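Local coordinates for protein arginine kinase (Anthopleura japonica, PDB 4RF6) that catalyses the reversible transfer of a phosphoryl group from ATP to L-arginine, using two tandem phosphagen kinase repeats in one chain, at residues E154-K157 with K158-V162; K209-P212 with E213-I217; W228-E231 with E232-R236. All blocks are in the same frame, centred on the assembly; numbering follows the deposited sequence.

The three contacts come in series along the chain, all within the first of the two approximate repeats and its phosphagen kinase C-terminal region. Contact 1 is a stretch of helix 149-163. Contact 2 is the turn leading into strand 216-220, and contact 3 is the hairpin between strands 225-229 and 235-242; these three strands are neighbours in one antiparallel sheet. The centres of contacts 1 and 2 lie about 13 Å apart, those of 1 and 3 about 12 Å, and those of 2 and 3 about 10 Å. The helix packs on the hairpin through Ile155 and Val159, while Gly214 and Gly216 bond to Asn230 and Leu229. Contacts 1 and 2 thus pack beside the hairpin of contact 3, which carries probable substrate- and ATP-binding residues.

Contact 1 of 3, residues E154-K157 with K158-V162; sequences EIEK and KVVGV
The carbonyl oxygen of Ile155 accepts the backbone N-H of Val159, with Val159 N and Ile155 O 2.9 Å apart. It is one of four successive i to i+4 bonds that define this stretch of alpha-helix; the next, from Val160 N to Glu156 O, is also 2.9 Å long. Three of them bring side chains alongside one another: Glu154 with Lys158, Ile155 with Val159, Glu156 with Val160. On the outer flank the aliphatic parts of the first pair meet where Glu154 CG lies 3.7 Å from Lys158 CD. Lys158 CG sits beside its own backbone N (chi1 -86°), and the chain then bends repeatedly, so that Lys158 CD passes Glu154 O at 3.3 Å before the ammonium turns to the carboxylate. The salt bridge is long, 3.6 Å from Glu154 OE2 to Lys158 NZ, and both atoms also bond to the hydroxyl of Tyr141. On the inner flank Ile155 CG2 lies beside Val159 CG2 at 4.2 Å, facing the sheet: Val159 touches Leu229 of strand 225-229. Glu156 reaches past Val160 to the hydroxyl of Tyr174. The chemistry is that of an amphipathic helix, with branched apolar groups packed on the sheet and a long ion pair at its margin, whose two charged ends share the hydroxyl of Tyr141 as a common partner, which probably helps to fix them.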
ATOM      1  N   GLU A 154      26.970   7.578 -22.844  1.00 20.37           N
ATOM      2  CA  GLU A 154      26.136   8.206 -23.862  1.00 25.21           C
ATOM      3  C   GLU A 154      24.683   7.765 -23.705  1.00 23.30           C
ATOM      4  O   GLU A 154      23.754   8.547 -23.918  1.00 23.67           O
ATOM      5  CB  GLU A 154      26.657   7.851 -25.255  1.00 28.37           C
ATOM      6  CG  GLU A 154      25.926   8.528 -26.400  1.00 35.03           C
ATOM      7  CD  GLU A 154      26.661   8.362 -27.714  1.00 39.27           C
ATOM      8  OE1 GLU A 154      27.820   8.819 -27.808  1.00 44.30           O
ATOM      9  OE2 GLU A 154      26.083   7.765 -28.643  1.00 38.40           O
ATOM     10  N   ILE A 155      24.496   6.503 -23.327  1.00 22.41           N
ATOM     11  CA  ILE A 155      23.161   5.962 -23.080  1.00 23.45           C
ATOM     12  C   ILE A 155      22.508   6.657 -21.885  1.00 22.19           C
ATOM     13  O   ILE A 155      21.370   7.109 -21.980  1.00 21.23           O
ATOM     14  CB  ILE A 155      23.205   4.440 -22.831  1.00 22.31           C
ATOM     15  CG1 ILE A 155      23.450   3.683 -24.137  1.00 26.83           C
ATOM     16  CG2 ILE A 155      21.909   3.958 -22.198  1.00 19.18           C
ATOM     17  CD1 ILE A 155      23.915   2.240 -23.931  1.00 26.42           C
ATOM     18  N   GLU A 156      23.228   6.732 -20.767  1.00 19.65           N
ATOM     19  CA  GLU A 156      22.721   7.409 -19.576  1.00 22.29           C
ATOM     20  C   GLU A 156      22.287   8.826 -19.932  1.00 25.51           C
ATOM     21  O   GLU A 156      21.195   9.270 -19.566  1.00 23.14           O
ATOM     22  CB  GLU A 156      23.786   7.471 -18.477  1.00 22.35           C
ATOM     23  CG  GLU A 156      23.357   8.303 -17.255  1.00 20.73           C
ATOM     24  CD  GLU A 156      24.494   8.578 -16.280  1.00 23.84           C
ATOM     25  OE1 GLU A 156      24.209   8.801 -15.079  1.00 20.80           O
ATOM     26  OE2 GLU A 156      25.667   8.582 -16.713  1.00 24.95           O
ATOM     27  N   LYS A 157      23.148   9.520 -20.668  1.00 26.16           N
ATOM     28  CA  LYS A 157      22.909  10.907 -21.038  1.00 29.90           C
ATOM     29  C   LYS A 157      21.670  11.075 -21.916  1.00 29.62           C
ATOM     30  O   LYS A 157      20.860  11.985 -21.693  1.00 30.77           O
ATOM     31  CB  LYS A 157      24.137  11.483 -21.748  1.00 34.64           C
ATOM     32  CG  LYS A 157      23.808  12.644 -22.677  1.00 40.80           C
ATOM     33  CD  LYS A 157      25.064  13.395 -23.090  1.00 47.27           C
ATOM     34  CE  LYS A 157      24.736  14.555 -24.020  1.00 51.79           C
ATOM     35  NZ  LYS A 157      25.900  15.480 -24.179  1.00 54.08           N
ATOM     36  N   LYS A 158      21.530  10.211 -22.917  1.00 25.79           N
ATOM     37  CA  LYS A 158      20.380  10.267 -23.813  1.00 28.19           C
ATOM     38  C   LYS A 158      19.094   9.953 -23.067  1.00 27.11           C
ATOM     39  O   LYS A 158      18.082  10.626 -23.258  1.00 28.35           O
ATOM     40  CB  LYS A 158      20.553   9.296 -24.984  1.00 30.01           C
ATOM     41  CG  LYS A 158      21.334   9.889 -26.145  1.00 33.85           C
ATOM     42  CD  LYS A 158      22.217   8.856 -26.820  1.00 35.69           C
ATOM     43  CE  LYS A 158      21.543   8.208 -28.015  1.00 35.93           C
ATOM     44  NZ  LYS A 158      22.541   7.981 -29.111  1.00 34.92           N
ATOM     45  N   VAL A 159      19.144   8.930 -22.218  1.00 23.28           N
ATOM     46  CA  VAL A 159      17.964   8.502 -21.474  1.00 21.54           C
ATOM     47  C   VAL A 159      17.499   9.591 -20.516  1.00 22.45           C
ATOM     48  O   VAL A 159      16.318   9.953 -20.500  1.00 22.55           O
ATOM     49  CB  VAL A 159      18.216   7.182 -20.712  1.00 20.72           C
ATOM     50  CG1 VAL A 159      17.101   6.917 -19.713  1.00 19.44           C
ATOM     51  CG2 VAL A 159      18.328   6.025 -21.691  1.00 17.62           C
ATOM     52  N   VAL A 160      18.434  10.115 -19.727  1.00 22.79           N
ATOM     53  CA  VAL A 160      18.125  11.169 -18.756  1.00 27.83           C
ATOM     54  C   VAL A 160      17.476  12.385 -19.428  1.00 30.58           C
ATOM     55  O   VAL A 160      16.521  12.966 -18.899  1.00 30.85           O
ATOM     56  CB  VAL A 160      19.372  11.586 -17.952  1.00 28.79           C
ATOM     57  CG1 VAL A 160      19.103  12.835 -17.129  1.00 31.18           C
ATOM     58  CG2 VAL A 160      19.818  10.444 -17.044  1.00 28.69           C
ATOM     59  N   GLY A 161      17.979  12.744 -20.608  1.00 30.53           N
ATOM     60  CA  GLY A 161      17.407  13.827 -21.392  1.00 29.37           C
ATOM     61  C   GLY A 161      15.932  13.634 -21.704  1.00 29.77           C
ATOM     62  O   GLY A 161      15.157  14.594 -21.691  1.00 28.22           O
ATOM     63  N   VAL A 162      15.543  12.395 -21.994  1.00 28.23           N
ATOM     64  CA  VAL A 162      14.141  12.084 -22.242  1.00 29.82           C
ATOM     65  C   VAL A 162      13.368  12.058 -20.929  1.00 30.42           C
ATOM     66  O   VAL A 162      12.293  12.652 -20.817  1.00 31.27           O
ATOM     67  CB  VAL A 162      13.962  10.732 -22.962  1.00 27.65           C
ATOM     68  CG1 VAL A 162      12.497  10.347 -23.008  1.00 26.52           C
ATOM     69  CG2 VAL A 162      14.525  10.791 -24.366  1.00 26.33           C
TER

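Contact 2 of 3, residues K209-P212 with E213-I217; sequences KEWP and EGRGI
Arg215 presents one face of its guanidinium to CE3 of the Trp211 indole, which lies 3.6 Å from Arg215 NE. The two planes are 58° apart, so the groups lean against each other instead of stacking. Farther back, Arg215 CG touches Trp211 CZ3 at 3.7 Å. A bend at chi2 (76°) folds the arginine back along the turn, and its far end meets a row of backbone carbonyls. NH1 and NH2 of Arg215 grip the single oxygen of Lys209 end-on, at 2.9 Å from NH1 and 3.0 Å from NH2, with that oxygen almost exactly in the guanidinium plane. NH2 also bonds to Glu213 O, this time in the carbonyl plane on a lone pair.

The backbone that offers these acceptors is itself tightly folded. The peptide before Pro212 is cis, and a type II beta turn runs from Pro212 to Arg215, closed by Arg215 N to Pro212 O at 3.2 Å; Gly214 takes the positive phi of 79° at its third position. One step earlier, Glu213 N bonds to Glu210 O at 2.9 Å. Glu213 extends its carboxylate to Lys149, forming a salt bridge to the start of helix 149-163. Pro212 CB covers part of one face of the Trp211 ring.

Arg215 is buried, and the partners of its guanidinium here are backbone carbonyls: Lys209 O and Glu213 O, with weak bonds to Asn230 O and Ile207 O. Another arginine, Arg152, is close by. The charge of Arg215 is probably stabilised in part by the carbonyl dipoles, and by bonding to Lys209 O and Glu213 O the guanidinium probably helps to hold together the turn that leads into strand 216-220.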
ATOM      1  N   LYS A 209      31.083  -4.262 -15.334  1.00 22.51           N
ATOM      2  CA  LYS A 209      32.216  -3.438 -15.765  1.00 22.52           C
ATOM      3  C   LYS A 209      31.990  -1.943 -15.514  1.00 24.57           C
ATOM      4  O   LYS A 209      30.885  -1.422 -15.712  1.00 23.50           O
ATOM      5  CB  LYS A 209      32.572  -3.687 -17.239  1.00 23.50           C
ATOM      6  CG  LYS A 209      33.182  -5.064 -17.517  1.00 23.16           C
ATOM      7  CD  LYS A 209      33.882  -5.123 -18.881  1.00 23.96           C
ATOM      8  CE  LYS A 209      32.902  -4.999 -20.047  1.00 24.64           C
ATOM      9  NZ  LYS A 209      31.897  -6.110 -20.107  1.00 22.47           N
ATOM     10  N   GLU A 210      33.049  -1.278 -15.054  1.00 21.30           N
ATOM     11  CA  GLU A 210      33.045   0.151 -14.716  1.00 20.92           C
ATOM     12  C   GLU A 210      32.064   0.579 -13.616  1.00 21.52           C
ATOM     13  O   GLU A 210      31.735   1.766 -13.530  1.00 23.74           O
ATOM     14  CB  GLU A 210      32.818   1.029 -15.963  1.00 21.13           C
ATOM     15  CG  GLU A 210      33.476   0.551 -17.256  1.00 21.79           C
ATOM     16  CD  GLU A 210      34.993   0.445 -17.181  1.00 25.86           C
ATOM     17  OE1 GLU A 210      35.568  -0.211 -18.074  1.00 29.92           O
ATOM     18  OE2 GLU A 210      35.604   1.015 -16.253  1.00 26.63           O
ATOM     19  N   TRP A 211      31.604  -0.357 -12.783  1.00 21.52           N
ATOM     20  CA  TRP A 211      30.643  -0.020 -11.726  1.00 24.36           C
ATOM     21  C   TRP A 211      31.137   1.139 -10.853  1.00 27.89           C
ATOM     22  O   TRP A 211      32.300   1.159 -10.451  1.00 26.86           O
ATOM     23  CB  TRP A 211      30.349  -1.232 -10.834  1.00 24.14           C
ATOM     24  CG  TRP A 211      29.315  -0.928  -9.801  1.00 25.77           C
ATOM     25  CD1 TRP A 211      29.524  -0.474  -8.525  1.00 27.78           C
ATOM     26  CD2 TRP A 211      27.896  -1.020  -9.965  1.00 25.60           C
ATOM     27  NE1 TRP A 211      28.320  -0.290  -7.888  1.00 25.29           N
ATOM     28  CE2 TRP A 211      27.306  -0.616  -8.752  1.00 25.92           C
ATOM     29  CE3 TRP A 211      27.069  -1.412 -11.024  1.00 25.90           C
ATOM     30  CZ2 TRP A 211      25.921  -0.587  -8.572  1.00 25.53           C
ATOM     31  CZ3 TRP A 211      25.698  -1.385 -10.841  1.00 23.38           C
ATOM     32  CH2 TRP A 211      25.138  -0.983  -9.624  1.00 23.97           C
ATOM     33  N   PRO A 212      30.254   2.108 -10.543  1.00 25.07           N
ATOM     34  CA  PRO A 212      28.835   2.246 -10.889  1.00 20.42           C
ATOM     35  C   PRO A 212      28.604   3.307 -11.957  1.00 20.46           C
ATOM     36  O   PRO A 212      27.515   3.882 -12.025  1.00 22.38           O
ATOM     37  CB  PRO A 212      28.237   2.751  -9.580  1.00 20.73           C
ATOM     38  CG  PRO A 212      29.321   3.693  -9.063  1.00 23.59           C
ATOM     39  CD  PRO A 212      30.651   3.120  -9.543  1.00 25.54           C
ATOM     40  N   GLU A 213      29.621   3.573 -12.765  1.00 15.18           N
ATOM     41  CA  GLU A 213      29.541   4.588 -13.808  1.00 18.47           C
ATOM     42  C   GLU A 213      28.362   4.359 -14.759  1.00 19.72           C
ATOM     43  O   GLU A 213      28.146   3.243 -15.230  1.00 17.02           O
ATOM     44  CB  GLU A 213      30.845   4.597 -14.607  1.00 19.91           C
ATOM     45  CG  GLU A 213      30.896   5.609 -15.728  1.00 23.51           C
ATOM     46  CD  GLU A 213      32.282   5.740 -16.330  1.00 26.00           C
ATOM     47  OE1 GLU A 213      32.643   4.895 -17.173  1.00 23.11           O
ATOM     48  OE2 GLU A 213      33.009   6.682 -15.952  1.00 29.29           O
ATOM     49  N   GLY A 214      27.604   5.416 -15.039  1.00 20.66           N
ATOM     50  CA  GLY A 214      26.539   5.338 -16.026  1.00 19.43           C
ATOM     51  C   GLY A 214      25.267   4.673 -15.531  1.00 16.76           C
ATOM     52  O   GLY A 214      24.288   4.578 -16.275  1.00 16.59           O
ATOM     53  N   ARG A 215      25.282   4.194 -14.290  1.00 16.83           N
ATOM     54  CA  ARG A 215      24.086   3.620 -13.675  1.00 17.93           C
ATOM     55  C   ARG A 215      23.295   4.705 -12.963  1.00 18.81           C
ATOM     56  O   ARG A 215      23.874   5.652 -12.410  1.00 17.41           O
ATOM     57  CB  ARG A 215      24.441   2.515 -12.679  1.00 17.11           C
ATOM     58  CG  ARG A 215      24.767   1.166 -13.305  1.00 17.99           C
ATOM     59  CD  ARG A 215      26.151   1.162 -13.929  1.00 18.84           C
ATOM     60  NE  ARG A 215      26.567  -0.174 -14.357  1.00 19.75           N
ATOM     61  CZ  ARG A 215      27.794  -0.475 -14.764  1.00 18.28           C
ATOM     62  NH1 ARG A 215      28.086  -1.715 -15.134  1.00 16.55           N
ATOM     63  NH2 ARG A 215      28.730   0.465 -14.795  1.00 18.12           N
ATOM     64  N   GLY A 216      21.972   4.577 -12.973  1.00 17.56           N
ATOM     65  CA  GLY A 216      21.139   5.591 -12.365  1.00 18.22           C
ATOM     66  C   GLY A 216      19.721   5.134 -12.103  1.00 19.89           C
ATOM     67  O   GLY A 216      19.281   4.090 -12.592  1.00 19.80           O
ATOM     68  N   ILE A 217      19.006   5.941 -11.330  1.00 18.97           N
ATOM     69  CA  ILE A 217      17.637   5.644 -10.941  1.00 17.94           C
ATOM     70  C   ILE A 217      16.749   6.869 -11.162  1.00 19.23           C
ATOM     71  O   ILE A 217      17.083   7.968 -10.714  1.00 20.35           O
ATOM     72  CB  ILE A 217      17.589   5.215  -9.466  1.00 16.11           C
ATOM     73  CG1 ILE A 217      18.342   3.894  -9.281  1.00 19.39           C
ATOM     74  CG2 ILE A 217      16.155   5.086  -8.978  1.00 15.50           C
ATOM     75  CD1 ILE A 217      18.594   3.521  -7.834  1.00 22.90           C
TER

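Contact 3 of 3, residues W228-E231 with E232-R236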
ATOM      1  N   TRP A 228      15.371   1.786 -13.798  1.00 18.31           N
ATOM      2  CA  TRP A 228      16.763   1.460 -13.518  1.00 18.86           C
ATOM      3  C   TRP A 228      17.552   1.615 -14.800  1.00 16.93           C
ATOM      4  O   TRP A 228      17.194   1.057 -15.843  1.00 17.83           O
ATOM      5  CB  TRP A 228      16.913   0.049 -12.961  1.00 20.47           C
ATOM      6  CG  TRP A 228      16.506  -0.051 -11.528  1.00 23.41           C
ATOM      7  CD1 TRP A 228      16.017   0.958 -10.740  1.00 25.00           C
ATOM      8  CD2 TRP A 228      16.539  -1.220 -10.697  1.00 24.72           C
ATOM      9  NE1 TRP A 228      15.751   0.487  -9.476  1.00 21.67           N
ATOM     10  CE2 TRP A 228      16.064  -0.855  -9.426  1.00 23.19           C
ATOM     11  CE3 TRP A 228      16.930  -2.552 -10.913  1.00 23.72           C
ATOM     12  CZ2 TRP A 228      15.965  -1.763  -8.364  1.00 26.06           C
ATOM     13  CZ3 TRP A 228      16.833  -3.456  -9.858  1.00 23.15           C
ATOM     14  CH2 TRP A 228      16.354  -3.058  -8.605  1.00 25.10           C
ATOM     15  N   LEU A 229      18.621   2.391 -14.727  1.00 17.83           N
ATOM     16  CA  LEU A 229      19.384   2.734 -15.918  1.00 20.23           C
ATOM     17  C   LEU A 229      20.702   1.976 -15.912  1.00 17.83           C
ATOM     18  O   LEU A 229      21.489   2.106 -14.970  1.00 17.78           O
ATOM     19  CB  LEU A 229      19.618   4.243 -15.944  1.00 21.81           C
ATOM     20  CG  LEU A 229      20.193   4.934 -17.172  1.00 27.75           C
ATOM     21  CD1 LEU A 229      19.713   4.269 -18.447  1.00 27.18           C
ATOM     22  CD2 LEU A 229      19.797   6.412 -17.159  1.00 27.50           C
ATOM     23  N   ASN A 230      20.920   1.166 -16.949  1.00 16.99           N
ATOM     24  CA  ASN A 230      22.185   0.452 -17.148  1.00 18.44           C
ATOM     25  C   ASN A 230      22.534  -0.567 -16.065  1.00 19.25           C
ATOM     26  O   ASN A 230      23.706  -0.757 -15.734  1.00 18.83           O
ATOM     27  CB  ASN A 230      23.348   1.437 -17.346  1.00 20.23           C
ATOM     28  CG  ASN A 230      23.333   2.083 -18.711  1.00 18.98           C
ATOM     29  OD1 ASN A 230      22.971   1.453 -19.701  1.00 19.85           O
ATOM     30  ND2 ASN A 230      23.717   3.355 -18.771  1.00 18.43           N
ATOM     31  N   GLU A 231      21.517  -1.213 -15.511  1.00 20.19           N
ATOM     32  CA  GLU A 231      21.750  -2.345 -14.620  1.00 19.60           C
ATOM     33  C   GLU A 231      22.026  -3.589 -15.479  1.00 21.14           C
ATOM     34  O   GLU A 231      23.123  -3.738 -16.030  1.00 20.43           O
ATOM     35  CB  GLU A 231      20.553  -2.552 -13.684  1.00 23.05           C
ATOM     36  CG  GLU A 231      20.783  -3.546 -12.541  1.00 25.24           C
ATOM     37  CD  GLU A 231      19.832  -4.734 -12.593  1.00 28.50           C
ATOM     38  OE1 GLU A 231      20.010  -5.680 -11.793  1.00 29.79           O
ATOM     39  OE2 GLU A 231      18.909  -4.719 -13.435  1.00 27.23           O
ATOM     40  N   GLU A 232      21.036  -4.464 -15.630  1.00 18.77           N
ATOM     41  CA  GLU A 232      21.223  -5.681 -16.421  1.00 19.45           C
ATOM     42  C   GLU A 232      20.951  -5.427 -17.905  1.00 19.59           C
ATOM     43  O   GLU A 232      21.525  -6.085 -18.782  1.00 22.23           O
ATOM     44  CB  GLU A 232      20.333  -6.808 -15.894  1.00 24.24           C
ATOM     45  CG  GLU A 232      20.441  -8.102 -16.693  1.00 30.42           C
ATOM     46  CD  GLU A 232      19.563  -9.205 -16.143  1.00 33.55           C
ATOM     47  OE1 GLU A 232      19.448  -9.308 -14.905  1.00 33.08           O
ATOM     48  OE2 GLU A 232      18.996  -9.969 -16.953  1.00 34.92           O
ATOM     49  N   ASP A 233      20.054  -4.486 -18.181  1.00 14.16           N
ATOM     50  CA  ASP A 233      19.851  -3.994 -19.539  1.00 15.40           C
ATOM     51  C   ASP A 233      19.983  -2.473 -19.487  1.00 19.05           C
ATOM     52  O   ASP A 233      20.069  -1.906 -18.399  1.00 18.21           O
ATOM     53  CB  ASP A 233      18.462  -4.394 -20.060  1.00 16.71           C
ATOM     54  CG  ASP A 233      18.349  -5.877 -20.361  1.00 17.39           C
ATOM     55  OD1 ASP A 233      18.791  -6.295 -21.448  1.00 15.80           O
ATOM     56  OD2 ASP A 233      17.804  -6.618 -19.518  1.00 16.07           O
ATOM     57  N   HIS A 234      20.007  -1.813 -20.645  1.00 18.25           N
ATOM     58  CA  HIS A 234      20.100  -0.354 -20.662  1.00 19.10           C
ATOM     59  C   HIS A 234      18.973   0.251 -19.829  1.00 16.70           C
ATOM     60  O   HIS A 234      19.168   1.212 -19.083  1.00 17.43           O
ATOM     61  CB  HIS A 234      20.018   0.186 -22.094  1.00 20.46           C
ATOM     62  CG  HIS A 234      21.084  -0.336 -23.005  1.00 20.86           C
ATOM     63  ND1 HIS A 234      21.088  -0.091 -24.362  1.00 22.71           N
ATOM     64  CD2 HIS A 234      22.180  -1.089 -22.754  1.00 18.90           C
ATOM     65  CE1 HIS A 234      22.142  -0.671 -24.908  1.00 21.53           C
ATOM     66  NE2 HIS A 234      22.819  -1.287 -23.954  1.00 20.15           N
ATOM     67  N   LEU A 235      17.789  -0.335 -19.953  1.00 14.00           N
ATOM     68  CA  LEU A 235      16.622   0.165 -19.252  1.00 16.66           C
ATOM     69  C   LEU A 235      15.831  -0.962 -18.611  1.00 18.47           C
ATOM     70  O   LEU A 235      15.545  -1.985 -19.251  1.00 17.12           O
ATOM     71  CB  LEU A 235      15.713   0.933 -20.213  1.00 17.20           C
ATOM     72  CG  LEU A 235      16.344   2.134 -20.911  1.00 21.94           C
ATOM     73  CD1 LEU A 235      15.565   2.521 -22.159  1.00 21.93           C
ATOM     74  CD2 LEU A 235      16.406   3.300 -19.956  1.00 25.99           C
ATOM     75  N   ARG A 236      15.495  -0.772 -17.340  1.00 16.24           N
ATOM     76  CA  ARG A 236      14.464  -1.560 -16.691  1.00 18.59           C
ATOM     77  C   ARG A 236      13.400  -0.570 -16.236  1.00 20.79           C
ATOM     78  O   ARG A 236      13.633   0.241 -15.336  1.00 23.21           O
ATOM     79  CB  ARG A 236      15.008  -2.342 -15.497  1.00 21.05           C
ATOM     80  CG  ARG A 236      13.973  -3.311 -14.930  1.00 28.92           C
ATOM     81  CD  ARG A 236      14.375  -3.876 -13.582  1.00 34.54           C
ATOM     82  NE  ARG A 236      15.469  -4.836 -13.685  1.00 39.79           N
ATOM     83  CZ  ARG A 236      15.786  -5.704 -12.730  1.00 42.51           C
ATOM     84  NH1 ARG A 236      15.080  -5.738 -11.607  1.00 43.55           N
ATOM     85  NH2 ARG A 236      16.801  -6.546 -12.897  1.00 40.43           N
TER
HETATM   86  O   HOH W   1      18.668  -1.331 -16.382  1.00 14.35           O
HETATM   87  O   HOH W   2      18.051  -3.901 -15.738  1.00 20.85           O
HETATM   88  O   HOH W   3      19.004  -8.076 -12.515  1.00 31.46           O
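Glu232 meets Glu231 at once: its backbone N-H makes a weak bond to Glu231 OE2, 3.1 Å away. Its own side chain is extended (CG anti to the backbone N, chi1 178°) and touches Cys278, while water 3 joins Glu232 OE1 to OE1 of Glu231. At Asp233 the side chain leads away from Trp228-Glu231 and OD1 accepts from Ser277 N, and the backbone N donates to water 2, which also gives a hydrogen to Glu231 OE2. Water 1 accepts from Glu231 N and donates to Trp228 O and Asp233 O. His234 turns its ring away, held by Leu138 N at ND1 and Gly142 O at NE2, but its carbonyl oxygen takes Asn230 N at 2.8 Å, the donor standing above the carbonyl plane. Leu235 pairs with Leu229 across the strands; CD2 of Leu235 and CD1 of Leu229 come within 3.8 Å on the face that packs against Val159 of helix 149-163.

Arg236 completes the walk on the other face. Its backbone forms the hydrogen-bonded pair with Trp228, 2.9 Å from Arg236 N to Trp228 O and 2.8 Å in return from Trp228 N to Arg236 O. Trp228 CE3 and CZ3 lie over one face of the Arg236 guanidinium, CZ3 being 3.4 Å from Arg236 NH1, with the planes 32° apart. Glu231 OE2 takes NH2 of Arg236 in a salt bridge of 2.8 Å, the carboxylate turned 78° to the guanidinium.

The whole is an antiparallel beta hairpin whose connection is bridged by waters and by the Glu231-Arg236 ion pair. It carries Glu232, which probably binds substrate, and Arg236, which probably binds ATP, consistent with the active site of a phosphagen kinase.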